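Local coordinates for protein L-amino acid deaminase (Proteus vulgaris, PDB 5I39) that binds FAD and probably acts as a membrane-bound flavoenzyme that oxidatively deaminates L-amino acids, at residues V41-G46 and V64-G69; C208-L213 and S221-E226; Q261-I266 and D342-A347. One frame throughout, in Å; residues are numbered along the deposited sequence. Where two conformers were deposited one is given.

Contact 1. Residues V41-G46 and V64-G69; sequences VVVGAG and VIVEKG. With FAD (flavin-adenine dinucleotide), chain B.
The methyl CG2 of I65 fits into the turn at G44 and A45. I65 CG2 lies 3.3 Å from G44 O and 3.8 Å from A45 CB. I65 chi1 (-55°) sets CG2 anti to its backbone N, which carries it forward over this turn. I65 CG1 leans instead on V42 CB, 3.9 Å away. The far side of the pair is looser, with V66 CG2 meeting both V41 CG1 and V43 CG2. Strands 41-43 and 64-66 run parallel. V42 N bonds to V64 O, V66 N to V42 O and G44 N to V66 O.

These are the two strands of a Rossmann-type beta-alpha-beta unit, joined by helix 47-58. G44 and G46 fit its GxGxxG loop, and G46 sits at the helix N-cap position. Neither has a side chain, so FAD comes close: G44 CA is 3.3 Å from FAD O4B.

E67 folds back at chi2 (56°) towards the loop. E67 OE1 accepts from A45 N at 2.8 Å, on the anti side, and from FAD O3B at 2.7 Å. E67 OE2 takes O2B of FAD at 2.7 Å, and its anti lone pair takes G69 N. V43 CG1 presses on the adenine at FAD C6A.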
loop_
_atom_site.group_PDB
_atom_site.type_symbol
_atom_site.label_atom_id
_atom_site.label_comp_id
_atom_site.label_asym_id
_atom_site.label_seq_id
_atom_site.Cartn_x
_atom_site.Cartn_y
_atom_site.Cartn_z
ATOM N N VAL A 41 -14.065 -16.629 -0.589
ATOM C CA VAL A 41 -13.434 -16.333 -1.873
ATOM C C VAL A 41 -13.077 -14.851 -1.902
ATOM O O VAL A 41 -13.917 -13.993 -1.629
ATOM C CB VAL A 41 -14.326 -16.722 -3.066
ATOM C CG1 VAL A 41 -13.680 -16.319 -4.389
ATOM C CG2 VAL A 41 -14.580 -18.224 -3.044
ATOM N N VAL A 42 -11.818 -14.571 -2.224
ATOM C CA VAL A 42 -11.300 -13.214 -2.312
ATOM C C VAL A 42 -11.093 -12.885 -3.786
ATOM O O VAL A 42 -10.470 -13.652 -4.516
ATOM C CB VAL A 42 -9.967 -13.100 -1.546
ATOM C CG1 VAL A 42 -9.342 -11.719 -1.706
ATOM C CG2 VAL A 42 -10.159 -13.420 -0.070
ATOM N N VAL A 43 -11.638 -11.749 -4.208
ATOM C CA VAL A 43 -11.448 -11.245 -5.565
ATOM C C VAL A 43 -10.262 -10.283 -5.556
ATOM O O VAL A 43 -10.357 -9.177 -5.011
ATOM C CB VAL A 43 -12.717 -10.531 -6.074
ATOM C CG1 VAL A 43 -12.511 -9.989 -7.483
ATOM C CG2 VAL A 43 -13.911 -11.478 -6.038
ATOM N N GLY A 44 -9.153 -10.719 -6.153
ATOM C CA GLY A 44 -7.953 -9.894 -6.314
ATOM C C GLY A 44 -6.778 -10.365 -5.471
ATOM O O GLY A 44 -6.908 -10.549 -4.256
ATOM N N ALA A 45 -5.629 -10.556 -6.127
ATOM C CA ALA A 45 -4.374 -10.929 -5.462
ATOM C C ALA A 45 -3.363 -9.775 -5.464
ATOM O O ALA A 45 -2.188 -9.952 -5.800
ATOM C CB ALA A 45 -3.775 -12.173 -6.100
ATOM N N GLY A 46 -3.836 -8.590 -5.091
ATOM C CA GLY A 46 -2.954 -7.509 -4.659
ATOM C C GLY A 46 -2.737 -7.619 -3.161
ATOM O O GLY A 46 -3.142 -8.597 -2.522
ATOM N N VAL A 64 -9.756 -19.091 -0.991
ATOM C CA VAL A 64 -9.316 -19.076 -2.374
ATOM C C VAL A 64 -9.329 -17.631 -2.855
ATOM O O VAL A 64 -10.315 -16.923 -2.665
ATOM C CB VAL A 64 -10.227 -19.945 -3.270
ATOM C CG1 VAL A 64 -9.981 -19.686 -4.753
ATOM C CG2 VAL A 64 -10.008 -21.418 -2.962
ATOM N N ILE A 65 -8.230 -17.206 -3.475
ATOM C CA ILE A 65 -8.171 -15.925 -4.172
ATOM C C ILE A 65 -8.274 -16.208 -5.663
ATOM O O ILE A 65 -7.582 -17.092 -6.180
ATOM C CB ILE A 65 -6.864 -15.138 -3.911
ATOM C CG1 ILE A 65 -6.630 -14.946 -2.408
ATOM C CG2 ILE A 65 -6.911 -13.790 -4.634
ATOM C CD1 ILE A 65 -5.365 -14.194 -2.052
ATOM N N VAL A 66 -9.118 -15.443 -6.349
ATOM C CA VAL A 66 -9.148 -15.451 -7.809
ATOM C C VAL A 66 -8.595 -14.115 -8.308
ATOM O O VAL A 66 -8.955 -13.049 -7.798
ATOM C CB VAL A 66 -10.548 -15.792 -8.380
ATOM C CG1 VAL A 66 -10.921 -17.216 -7.994
ATOM C CG2 VAL A 66 -11.624 -14.810 -7.933
ATOM N N GLU A 67 -7.692 -14.201 -9.283
ATOM C CA GLU A 67 -6.934 -13.064 -9.789
ATOM C C GLU A 67 -6.986 -13.107 -11.314
ATOM O O GLU A 67 -6.583 -14.099 -11.926
ATOM C CB GLU A 67 -5.488 -13.144 -9.280
ATOM C CG GLU A 67 -4.477 -12.242 -9.982
ATOM C CD GLU A 67 -4.865 -10.781 -9.970
ATOM O OE1 GLU A 67 -4.979 -10.208 -8.865
ATOM O OE2 GLU A 67 -5.043 -10.209 -11.071
ATOM N N LYS A 68 -7.481 -12.032 -11.919
ATOM C CA LYS A 68 -7.713 -11.985 -13.368
ATOM C C LYS A 68 -6.412 -11.994 -14.177
ATOM O O LYS A 68 -6.398 -12.477 -15.306
ATOM C CB LYS A 68 -8.586 -10.776 -13.747
ATOM C CG LYS A 68 -7.931 -9.416 -13.556
ATOM C CD LYS A 68 -8.821 -8.277 -14.033
ATOM C CE LYS A 68 -8.215 -6.913 -13.737
ATOM N NZ LYS A 68 -6.838 -6.733 -14.280
ATOM N N GLY A 69 -5.342 -11.444 -13.611
ATOM C CA GLY A 69 -4.031 -11.419 -14.255
ATOM C C GLY A 69 -3.025 -12.200 -13.436
ATOM O O GLY A 69 -3.297 -13.323 -13.013
HETATM P PA FAD B . -4.031 -4.051 -6.580
HETATM O O1A FAD B . -4.188 -3.240 -7.872
HETATM O O2A FAD B . -2.592 -4.307 -6.176
HETATM O O5B FAD B . -4.706 -5.486 -6.699
HETATM C C5B FAD B . -6.051 -5.678 -7.114
HETATM C C4B FAD B . -6.047 -6.958 -7.929
HETATM O O4B FAD B . -7.410 -7.309 -8.244
HETATM C C3B FAD B . -5.312 -6.788 -9.259
HETATM O O3B FAD B . -4.200 -7.681 -9.313
HETATM C C2B FAD B . -6.409 -7.080 -10.293
HETATM O O2B FAD B . -5.918 -7.724 -11.484
HETATM C C1B FAD B . -7.388 -7.935 -9.508
HETATM N N9A FAD B . -8.770 -7.934 -9.998
HETATM C C8A FAD B . -9.515 -6.879 -10.265
HETATM N N7A FAD B . -10.764 -7.227 -10.640
HETATM C C5A FAD B . -10.772 -8.553 -10.604
HETATM C C6A FAD B . -11.757 -9.593 -10.887
HETATM N N6A FAD B . -12.999 -9.263 -11.296
HETATM N N1A FAD B . -11.401 -10.883 -10.724
HETATM C C2A FAD B . -10.179 -11.225 -10.296
HETATM N N3A FAD B . -9.214 -10.334 -10.039
HETATM C C4A FAD B . -9.474 -9.028 -10.172
HETATM N N1 FAD B . 0.827 2.924 -0.742
HETATM C C2 FAD B . 1.640 3.081 0.307
HETATM O O2 FAD B . 1.268 2.629 1.405
HETATM N N3 FAD B . 2.830 3.717 0.179
HETATM C C4 FAD B . 3.279 4.254 -0.961
HETATM O O4 FAD B . 4.373 4.796 -1.019
HETATM C C4X FAD B . 2.436 4.147 -2.160
HETATM N N5 FAD B . 2.762 4.701 -3.358
HETATM C C5X FAD B . 2.040 4.414 -4.446
HETATM C C6 FAD B . 2.471 4.786 -5.721
HETATM C C7 FAD B . 1.763 4.442 -6.869
HETATM C C7M FAD B . 2.283 4.814 -8.239
HETATM C C8 FAD B . 0.511 3.681 -6.746
HETATM C C8M FAD B . -0.278 3.250 -7.959
HETATM C C9 FAD B . 0.066 3.328 -5.471
HETATM C C9A FAD B . 0.774 3.667 -4.323
HETATM N N10 FAD B . 0.325 3.312 -3.045
HETATM C C10 FAD B . 1.170 3.421 -1.944
HETATM C "C1'" FAD B . -0.951 2.651 -2.855
HETATM C "C2'" FAD B . -0.874 1.165 -2.848
HETATM O "O2'" FAD B . 0.028 0.745 -3.866
HETATM C "C3'" FAD B . -2.286 0.642 -3.091
HETATM O "O3'" FAD B . -3.242 1.268 -2.194
HETATM C "C4'" FAD B . -2.406 -0.852 -2.907
HETATM O "O4'" FAD B . -1.385 -1.528 -3.664
HETATM C "C5'" FAD B . -3.777 -1.313 -3.367
HETATM O "O5'" FAD B . -3.797 -2.734 -3.220
HETATM P P FAD B . -5.038 -3.562 -3.852
HETATM O O1P FAD B . -4.822 -5.000 -3.487
HETATM O O2P FAD B . -6.337 -2.872 -3.497
HETATM O O3P FAD B . -4.884 -3.292 -5.446
#

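Contact 2. Residues C208-L213 and S221-E226; sequences CAARGL and SDVVTE. With FAD (flavin-adenine dinucleotide), chain B.
V224 O is gripped by two backbone amides of the facing strand. R211 N reaches V224 O at 2.7 Å and G212 N reaches it at 3.3 Å, both in the carbonyl plane. R211 and G212 thus face one residue, which makes a classic beta bulge in the hairpin of strands 210-216 and 219-225. V224 N returns a bond to G212 O, from well above the carbonyl plane.

Just outside the strands the two segments stay linked, at A209 and E226. A209 N gives a bond of 2.9 Å to E226 OE2, straight at 165° and on the anti lone pair. A209 O accepts from E226 N. The chi1 of E226 (72°) puts CG between backbone N and carbonyl carbon, and the extended chain then lies alongside A209.

V223 CG1 touches A210 CB at 4.0 Å, while V223 CG2 meets L213 CD2. T225 packs against C208 SG, but its OG1 bonds to G228 O.

A210 N bonds to FAD N1A at 2.9 Å, and FAD N6A bonds to A210 O at 2.9 Å. The pair matches the donor and acceptor pattern of the adenine edge, so backbone atoms of A210 read it here.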
loop_
_atom_site.group_PDB
_atom_site.type_symbol
_atom_site.label_atom_id
_atom_site.label_comp_id
_atom_site.label_asym_id
_atom_site.label_seq_id
_atom_site.Cartn_x
_atom_site.Cartn_y
_atom_site.Cartn_z
ATOM N N CYS A 208 -7.776 -15.756 -13.950
ATOM C CA CYS A 208 -9.051 -16.275 -13.466
ATOM C C CYS A 208 -9.884 -15.131 -12.895
ATOM O O CYS A 208 -9.865 -14.865 -11.695
ATOM C CB CYS A 208 -8.801 -17.357 -12.413
ATOM S SG CYS A 208 -10.287 -18.184 -11.801
ATOM N N ALA A 209 -10.601 -14.445 -13.778
ATOM C CA ALA A 209 -11.408 -13.294 -13.400
ATOM C C ALA A 209 -12.718 -13.723 -12.766
ATOM O O ALA A 209 -13.407 -14.600 -13.290
ATOM C CB ALA A 209 -11.700 -12.434 -14.615
ATOM N N ALA A 210 -13.059 -13.103 -11.641
ATOM C CA ALA A 210 -14.396 -13.209 -11.081
ATOM C C ALA A 210 -15.334 -12.355 -11.929
ATOM O O ALA A 210 -15.082 -11.170 -12.137
ATOM C CB ALA A 210 -14.415 -12.733 -9.638
ATOM N N ARG A 211 -16.399 -12.978 -12.424
ATOM C CA ARG A 211 -17.401 -12.309 -13.259
ATOM C C ARG A 211 -18.625 -11.850 -12.477
ATOM O O ARG A 211 -19.251 -10.862 -12.836
ATOM C CB ARG A 211 -17.851 -13.239 -14.394
ATOM C CG ARG A 211 -16.750 -13.711 -15.332
ATOM C CD ARG A 211 -15.998 -12.545 -15.940
ATOM N NE ARG A 211 -15.177 -12.926 -17.087
ATOM C CZ ARG A 211 -14.192 -12.187 -17.597
ATOM N NH1 ARG A 211 -13.862 -11.013 -17.056
ATOM N NH2 ARG A 211 -13.517 -12.630 -18.654
ATOM N N GLY A 212 -18.988 -12.574 -11.424
ATOM C CA GLY A 212 -20.172 -12.236 -10.652
ATOM C C GLY A 212 -20.426 -13.233 -9.547
ATOM O O GLY A 212 -19.526 -13.993 -9.161
ATOM N N LEU A 213 -21.662 -13.224 -9.054
ATOM C CA LEU A 213 -22.101 -14.081 -7.963
ATOM C C LEU A 213 -23.363 -14.828 -8.354
ATOM O O LEU A 213 -24.063 -14.456 -9.301
ATOM C CB LEU A 213 -22.420 -13.246 -6.720
ATOM C CG LEU A 213 -21.356 -12.290 -6.195
ATOM C CD1 LEU A 213 -21.911 -11.495 -5.024
ATOM C CD2 LEU A 213 -20.106 -13.050 -5.784
ATOM N N SER A 221 -24.106 -18.006 -2.834
ATOM C CA SER A 221 -23.853 -19.430 -3.071
ATOM C C SER A 221 -22.600 -19.704 -3.888
ATOM O O SER A 221 -21.985 -20.750 -3.719
ATOM C CB SER A 221 -25.057 -20.085 -3.757
ATOM O OG SER A 221 -25.224 -19.610 -5.082
ATOM N N ASP A 222 -22.234 -18.793 -4.786
ATOM C CA ASP A 222 -21.104 -19.001 -5.683
ATOM C C ASP A 222 -20.441 -17.697 -6.044
ATOM O O ASP A 222 -21.096 -16.660 -6.110
ATOM C CB ASP A 222 -21.550 -19.637 -7.004
ATOM C CG ASP A 222 -22.214 -20.974 -6.824
ATOM O OD1 ASP A 222 -23.440 -20.988 -6.581
ATOM O OD2 ASP A 222 -21.511 -22.003 -6.919
ATOM N N VAL A 223 -19.139 -17.771 -6.293
ATOM C CA VAL A 223 -18.454 -16.781 -7.109
ATOM C C VAL A 223 -18.281 -17.418 -8.481
ATOM O O VAL A 223 -17.744 -18.523 -8.600
ATOM C CB VAL A 223 -17.102 -16.367 -6.509
ATOM C CG1 VAL A 223 -16.341 -15.443 -7.453
ATOM C CG2 VAL A 223 -17.325 -15.669 -5.180
ATOM N N VAL A 224 -18.762 -16.721 -9.505
ATOM C CA VAL A 224 -18.704 -17.194 -10.879
ATOM C C VAL A 224 -17.465 -16.592 -11.518
ATOM O O VAL A 224 -17.321 -15.373 -11.572
ATOM C CB VAL A 224 -19.968 -16.788 -11.665
ATOM C CG1 VAL A 224 -19.912 -17.309 -13.098
ATOM C CG2 VAL A 224 -21.211 -17.320 -10.970
ATOM N N THR A 225 -16.568 -17.451 -11.987
ATOM C CA THR A 225 -15.345 -17.001 -12.640
ATOM C C THR A 225 -15.403 -17.372 -14.104
ATOM O O THR A 225 -16.331 -18.053 -14.550
ATOM C CB THR A 225 -14.066 -17.608 -12.007
ATOM O OG1 THR A 225 -13.883 -18.961 -12.447
ATOM C CG2 THR A 225 -14.116 -17.548 -10.486
ATOM N N GLU A 226 -14.399 -16.931 -14.851
ATOM C CA GLU A 226 -14.244 -17.360 -16.239
ATOM C C GLU A 226 -13.894 -18.862 -16.352
ATOM O O GLU A 226 -14.120 -19.463 -17.402
ATOM C CB GLU A 226 -13.212 -16.490 -16.966
ATOM C CG GLU A 226 -11.769 -16.711 -16.553
ATOM C CD GLU A 226 -10.825 -15.759 -17.258
ATOM O OE1 GLU A 226 -10.663 -15.875 -18.488
ATOM O OE2 GLU A 226 -10.246 -14.896 -16.578
HETATM P PA FAD B . -4.031 -4.051 -6.580
HETATM O O1A FAD B . -4.188 -3.240 -7.872
HETATM O O2A FAD B . -2.592 -4.307 -6.176
HETATM O O5B FAD B . -4.706 -5.486 -6.699
HETATM C C5B FAD B . -6.051 -5.678 -7.114
HETATM C C4B FAD B . -6.047 -6.958 -7.929
HETATM O O4B FAD B . -7.410 -7.309 -8.244
HETATM C C3B FAD B . -5.312 -6.788 -9.259
HETATM O O3B FAD B . -4.200 -7.681 -9.313
HETATM C C2B FAD B . -6.409 -7.080 -10.293
HETATM O O2B FAD B . -5.918 -7.724 -11.484
HETATM C C1B FAD B . -7.388 -7.935 -9.508
HETATM N N9A FAD B . -8.770 -7.934 -9.998
HETATM C C8A FAD B . -9.515 -6.879 -10.265
HETATM N N7A FAD B . -10.764 -7.227 -10.640
HETATM C C5A FAD B . -10.772 -8.553 -10.604
HETATM C C6A FAD B . -11.757 -9.593 -10.887
HETATM N N6A FAD B . -12.999 -9.263 -11.296
HETATM N N1A FAD B . -11.401 -10.883 -10.724
HETATM C C2A FAD B . -10.179 -11.225 -10.296
HETATM N N3A FAD B . -9.214 -10.334 -10.039
HETATM C C4A FAD B . -9.474 -9.028 -10.172
HETATM N N1 FAD B . 0.827 2.924 -0.742
HETATM C C2 FAD B . 1.640 3.081 0.307
HETATM O O2 FAD B . 1.268 2.629 1.405
HETATM N N3 FAD B . 2.830 3.717 0.179
HETATM C C4 FAD B . 3.279 4.254 -0.961
HETATM O O4 FAD B . 4.373 4.796 -1.019
HETATM C C4X FAD B . 2.436 4.147 -2.160
HETATM N N5 FAD B . 2.762 4.701 -3.358
HETATM C C5X FAD B . 2.040 4.414 -4.446
HETATM C C6 FAD B . 2.471 4.786 -5.721
HETATM C C7 FAD B . 1.763 4.442 -6.869
HETATM C C7M FAD B . 2.283 4.814 -8.239
HETATM C C8 FAD B . 0.511 3.681 -6.746
HETATM C C8M FAD B . -0.278 3.250 -7.959
HETATM C C9 FAD B . 0.066 3.328 -5.471
HETATM C C9A FAD B . 0.774 3.667 -4.323
HETATM N N10 FAD B . 0.325 3.312 -3.045
HETATM C C10 FAD B . 1.170 3.421 -1.944
HETATM C "C1'" FAD B . -0.951 2.651 -2.855
HETATM C "C2'" FAD B . -0.874 1.165 -2.848
HETATM O "O2'" FAD B . 0.028 0.745 -3.866
HETATM C "C3'" FAD B . -2.286 0.642 -3.091
HETATM O "O3'" FAD B . -3.242 1.268 -2.194
HETATM C "C4'" FAD B . -2.406 -0.852 -2.907
HETATM O "O4'" FAD B . -1.385 -1.528 -3.664
HETATM C "C5'" FAD B . -3.777 -1.313 -3.367
HETATM O "O5'" FAD B . -3.797 -2.734 -3.220
HETATM P P FAD B . -5.038 -3.562 -3.852
HETATM O O1P FAD B . -4.822 -5.000 -3.487
HETATM O O2P FAD B . -6.337 -2.872 -3.497
HETATM O O3P FAD B . -4.884 -3.292 -5.446
#

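Contact 3. Residues Q261-I266 and D342-A347; sequences QSQQLI and DQWSGA. With FAD (flavin-adenine dinucleotide), chain B; EDO (1,2-ethanediol), chain K.
The indole of W344 lies under Q263, which sets CB over one face of the six-membered ring. Q263 CB is 3.6 Å from the ring centroid of W344, 26° off the normal, a CH-pi contact. L265 CB sits at the ring edge, in its plane, 4.0 Å from W344 CZ3. The chi1 of W344 (69°) places CG between backbone N and carbonyl carbon, so the ring leans across towards strand 261-266. Its NE1 bonds to R78 O, and R16 makes a cation-pi contact with it.

On the sheet face of S262, S345, Q264 and Q343, the two glutamines run side by side. Q264 NE2 gives Q343 OE1 a bond of 2.9 Å, nearly straight at 173°. The acceptor lies in the amide plane of Q264, but the donor is tilted from the plane of the Q343 carbonyl. The same NE2 also bonds to L321 O, so two acceptors hold the Q264 amide.

The strands are antiparallel neighbours in the large mixed sheet that reaches the flavin ring of this FAD-dependent oxidoreductase. Q261 pairs with G346, and Q263 with W344, each by two backbone bonds. L265 and D342 form a third such pair, whose D342 N to L265 O bond is longer at 3.3 Å.

At the other end the strands reach the isoalloxazine. Q261 NE2 comes within 3.5 Å of FAD C6. G346 C is 3.8 Å from FAD C8M, and the missing side chain leaves that methyl its place. Q261 OE1 accepts a weak hydrogen bond from O2 of a 1,2-ethanediol, probably from the crystallisation liquor.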
loop_
_atom_site.group_PDB
_atom_site.type_symbol
_atom_site.label_atom_id
_atom_site.label_comp_id
_atom_site.label_asym_id
_atom_site.label_seq_id
_atom_site.Cartn_x
_atom_site.Cartn_y
_atom_site.Cartn_z
ATOM N N GLN A 261 0.034 8.300 -11.042
ATOM C CA GLN A 261 1.294 8.755 -10.466
ATOM C C GLN A 261 2.451 8.034 -11.142
ATOM O O GLN A 261 2.361 6.836 -11.420
ATOM C CB GLN A 261 1.277 8.490 -8.960
ATOM C CG GLN A 261 2.455 9.024 -8.171
ATOM C CD GLN A 261 2.151 9.072 -6.679
ATOM O OE1 GLN A 261 1.321 9.856 -6.236
ATOM N NE2 GLN A 261 2.800 8.221 -5.905
ATOM N N SER A 262 3.514 8.791 -11.427
ATOM C CA SER A 262 4.728 8.243 -12.033
ATOM C C SER A 262 5.765 7.914 -10.965
ATOM O O SER A 262 5.758 8.495 -9.875
ATOM C CB SER A 262 5.318 9.225 -13.046
ATOM O OG SER A 262 4.516 9.292 -14.211
ATOM N N GLN A 263 6.646 6.973 -11.296
ATOM C CA GLN A 263 7.698 6.501 -10.399
ATOM C C GLN A 263 8.966 6.231 -11.181
ATOM O O GLN A 263 8.915 5.855 -12.357
ATOM C CB GLN A 263 7.273 5.204 -9.714
ATOM C CG GLN A 263 6.050 5.307 -8.827
ATOM C CD GLN A 263 6.218 6.268 -7.666
ATOM O OE1 GLN A 263 7.324 6.556 -7.206
ATOM N NE2 GLN A 263 5.118 6.772 -7.187
ATOM N N GLN A 264 10.099 6.415 -10.512
ATOM C CA GLN A 264 11.415 6.160 -11.085
ATOM C C GLN A 264 12.267 5.395 -10.085
ATOM O O GLN A 264 12.040 5.468 -8.874
ATOM C CB GLN A 264 12.108 7.473 -11.432
ATOM C CG GLN A 264 11.355 8.310 -12.449
ATOM C CD GLN A 264 11.857 9.736 -12.515
ATOM O OE1 GLN A 264 11.907 10.430 -11.501
ATOM N NE2 GLN A 264 12.208 10.190 -13.710
ATOM N N LEU A 265 13.238 4.651 -10.602
ATOM C CA LEU A 265 14.201 3.934 -9.781
ATOM C C LEU A 265 15.577 4.205 -10.358
ATOM O O LEU A 265 15.791 3.996 -11.554
ATOM C CB LEU A 265 13.907 2.431 -9.771
ATOM C CG LEU A 265 14.830 1.565 -8.901
ATOM C CD1 LEU A 265 14.672 1.900 -7.427
ATOM C CD2 LEU A 265 14.575 0.084 -9.131
ATOM N N ILE A 266 16.495 4.676 -9.517
ATOM C CA ILE A 266 17.864 4.974 -9.935
ATOM C C ILE A 266 18.864 4.187 -9.101
ATOM O O ILE A 266 18.566 3.759 -7.981
ATOM C CB ILE A 266 18.172 6.494 -9.892
ATOM C CG1 ILE A 266 18.144 7.048 -8.458
ATOM C CG2 ILE A 266 17.197 7.239 -10.799
ATOM C CD1 ILE A 266 18.593 8.491 -8.340
ATOM N N ASP A 342 14.689 2.159 -14.008
ATOM C CA ASP A 342 13.338 1.988 -14.516
ATOM C C ASP A 342 12.498 3.228 -14.257
ATOM O O ASP A 342 12.821 4.060 -13.409
ATOM C CB ASP A 342 12.672 0.761 -13.869
ATOM C CG ASP A 342 11.721 0.033 -14.811
ATOM O OD1 ASP A 342 11.174 0.659 -15.743
ATOM O OD2 ASP A 342 11.526 -1.184 -14.615
ATOM N N GLN A 343 11.408 3.317 -15.005
ATOM C CA GLN A 343 10.492 4.438 -14.969
ATOM C C GLN A 343 9.132 3.891 -15.381
ATOM O O GLN A 343 9.022 3.230 -16.410
ATOM C CB GLN A 343 10.991 5.496 -15.950
ATOM C CG GLN A 343 10.173 6.766 -16.060
ATOM C CD GLN A 343 10.986 7.891 -16.680
ATOM O OE1 GLN A 343 11.814 8.497 -16.005
ATOM N NE2 GLN A 343 10.772 8.163 -17.966
ATOM N N TRP A 344 8.109 4.132 -14.570
ATOM C CA TRP A 344 6.790 3.564 -14.816
ATOM C C TRP A 344 5.722 4.448 -14.201
ATOM O O TRP A 344 6.028 5.461 -13.563
ATOM C CB TRP A 344 6.715 2.136 -14.257
ATOM C CG TRP A 344 6.741 2.058 -12.755
ATOM C CD1 TRP A 344 5.663 1.948 -11.928
ATOM C CD2 TRP A 344 7.896 2.077 -11.907
ATOM N NE1 TRP A 344 6.071 1.908 -10.621
ATOM C CE2 TRP A 344 7.438 1.970 -10.576
ATOM C CE3 TRP A 344 9.276 2.174 -12.143
ATOM C CZ2 TRP A 344 8.308 1.967 -9.479
ATOM C CZ3 TRP A 344 10.146 2.168 -11.048
ATOM C CH2 TRP A 344 9.654 2.066 -9.732
ATOM N N SER A 345 4.470 4.061 -14.411
ATOM C CA SER A 345 3.305 4.761 -13.873
ATOM C C SER A 345 2.318 3.769 -13.277
ATOM O O SER A 345 2.272 2.610 -13.693
ATOM C CB SER A 345 2.617 5.563 -14.976
ATOM O OG SER A 345 3.475 6.564 -15.466
ATOM N N GLY A 346 1.520 4.232 -12.323
ATOM C CA GLY A 346 0.502 3.410 -11.697
ATOM C C GLY A 346 -0.821 4.131 -11.593
ATOM O O GLY A 346 -0.858 5.347 -11.436
ATOM N N ALA A 347 -1.900 3.358 -11.677
ATOM C CA ALA A 347 -3.268 3.852 -11.561
ATOM C C ALA A 347 -3.830 3.513 -10.185
ATOM O O ALA A 347 -3.752 2.363 -9.747
ATOM C CB ALA A 347 -4.138 3.220 -12.636
HETATM P PA FAD B . -4.031 -4.051 -6.580
HETATM O O1A FAD B . -4.188 -3.240 -7.872
HETATM O O2A FAD B . -2.592 -4.307 -6.176
HETATM O O5B FAD B . -4.706 -5.486 -6.699
HETATM C C5B FAD B . -6.051 -5.678 -7.114
HETATM C C4B FAD B . -6.047 -6.958 -7.929
HETATM O O4B FAD B . -7.410 -7.309 -8.244
HETATM C C3B FAD B . -5.312 -6.788 -9.259
HETATM O O3B FAD B . -4.200 -7.681 -9.313
HETATM C C2B FAD B . -6.409 -7.080 -10.293
HETATM O O2B FAD B . -5.918 -7.724 -11.484
HETATM C C1B FAD B . -7.388 -7.935 -9.508
HETATM N N9A FAD B . -8.770 -7.934 -9.998
HETATM C C8A FAD B . -9.515 -6.879 -10.265
HETATM N N7A FAD B . -10.764 -7.227 -10.640
HETATM C C5A FAD B . -10.772 -8.553 -10.604
HETATM C C6A FAD B . -11.757 -9.593 -10.887
HETATM N N6A FAD B . -12.999 -9.263 -11.296
HETATM N N1A FAD B . -11.401 -10.883 -10.724
HETATM C C2A FAD B . -10.179 -11.225 -10.296
HETATM N N3A FAD B . -9.214 -10.334 -10.039
HETATM C C4A FAD B . -9.474 -9.028 -10.172
HETATM N N1 FAD B . 0.827 2.924 -0.742
HETATM C C2 FAD B . 1.640 3.081 0.307
HETATM O O2 FAD B . 1.268 2.629 1.405
HETATM N N3 FAD B . 2.830 3.717 0.179
HETATM C C4 FAD B . 3.279 4.254 -0.961
HETATM O O4 FAD B . 4.373 4.796 -1.019
HETATM C C4X FAD B . 2.436 4.147 -2.160
HETATM N N5 FAD B . 2.762 4.701 -3.358
HETATM C C5X FAD B . 2.040 4.414 -4.446
HETATM C C6 FAD B . 2.471 4.786 -5.721
HETATM C C7 FAD B . 1.763 4.442 -6.869
HETATM C C7M FAD B . 2.283 4.814 -8.239
HETATM C C8 FAD B . 0.511 3.681 -6.746
HETATM C C8M FAD B . -0.278 3.250 -7.959
HETATM C C9 FAD B . 0.066 3.328 -5.471
HETATM C C9A FAD B . 0.774 3.667 -4.323
HETATM N N10 FAD B . 0.325 3.312 -3.045
HETATM C C10 FAD B . 1.170 3.421 -1.944
HETATM C "C1'" FAD B . -0.951 2.651 -2.855
HETATM C "C2'" FAD B . -0.874 1.165 -2.848
HETATM O "O2'" FAD B . 0.028 0.745 -3.866
HETATM C "C3'" FAD B . -2.286 0.642 -3.091
HETATM O "O3'" FAD B . -3.242 1.268 -2.194
HETATM C "C4'" FAD B . -2.406 -0.852 -2.907
HETATM O "O4'" FAD B . -1.385 -1.528 -3.664
HETATM C "C5'" FAD B . -3.777 -1.313 -3.367
HETATM O "O5'" FAD B . -3.797 -2.734 -3.220
HETATM P P FAD B . -5.038 -3.562 -3.852
HETATM O O1P FAD B . -4.822 -5.000 -3.487
HETATM O O2P FAD B . -6.337 -2.872 -3.497
HETATM O O3P FAD B . -4.884 -3.292 -5.446
HETATM C C1 EDO K . 0.578 7.246 -2.595
HETATM O O1 EDO K . 0.969 6.797 -1.292
HETATM C C2 EDO K . -0.351 8.452 -2.484
HETATM O O2 EDO K . -0.473 9.118 -3.752
#

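How the contacts relate
The contacts follow one another along the chain, each closing before the next opens. All three touch the same FAD. Contacts 1 and 2 have centres 10 Å apart and meet at the adenosine end. E67 O and C208 N, 2.9 Å apart, probably form a hydrogen bond between them, and V41 packs on V223. Contact 1 belongs to the six-stranded mixed sheet, contact 2 to a three-stranded antiparallel sheet beside it. Contact 3 lies in the large mixed sheet, at the flavin ring. Its centre is 24 Å from that of contact 1 and 32 Å from that of contact 2. The extended cofactor therefore spans separate sheets.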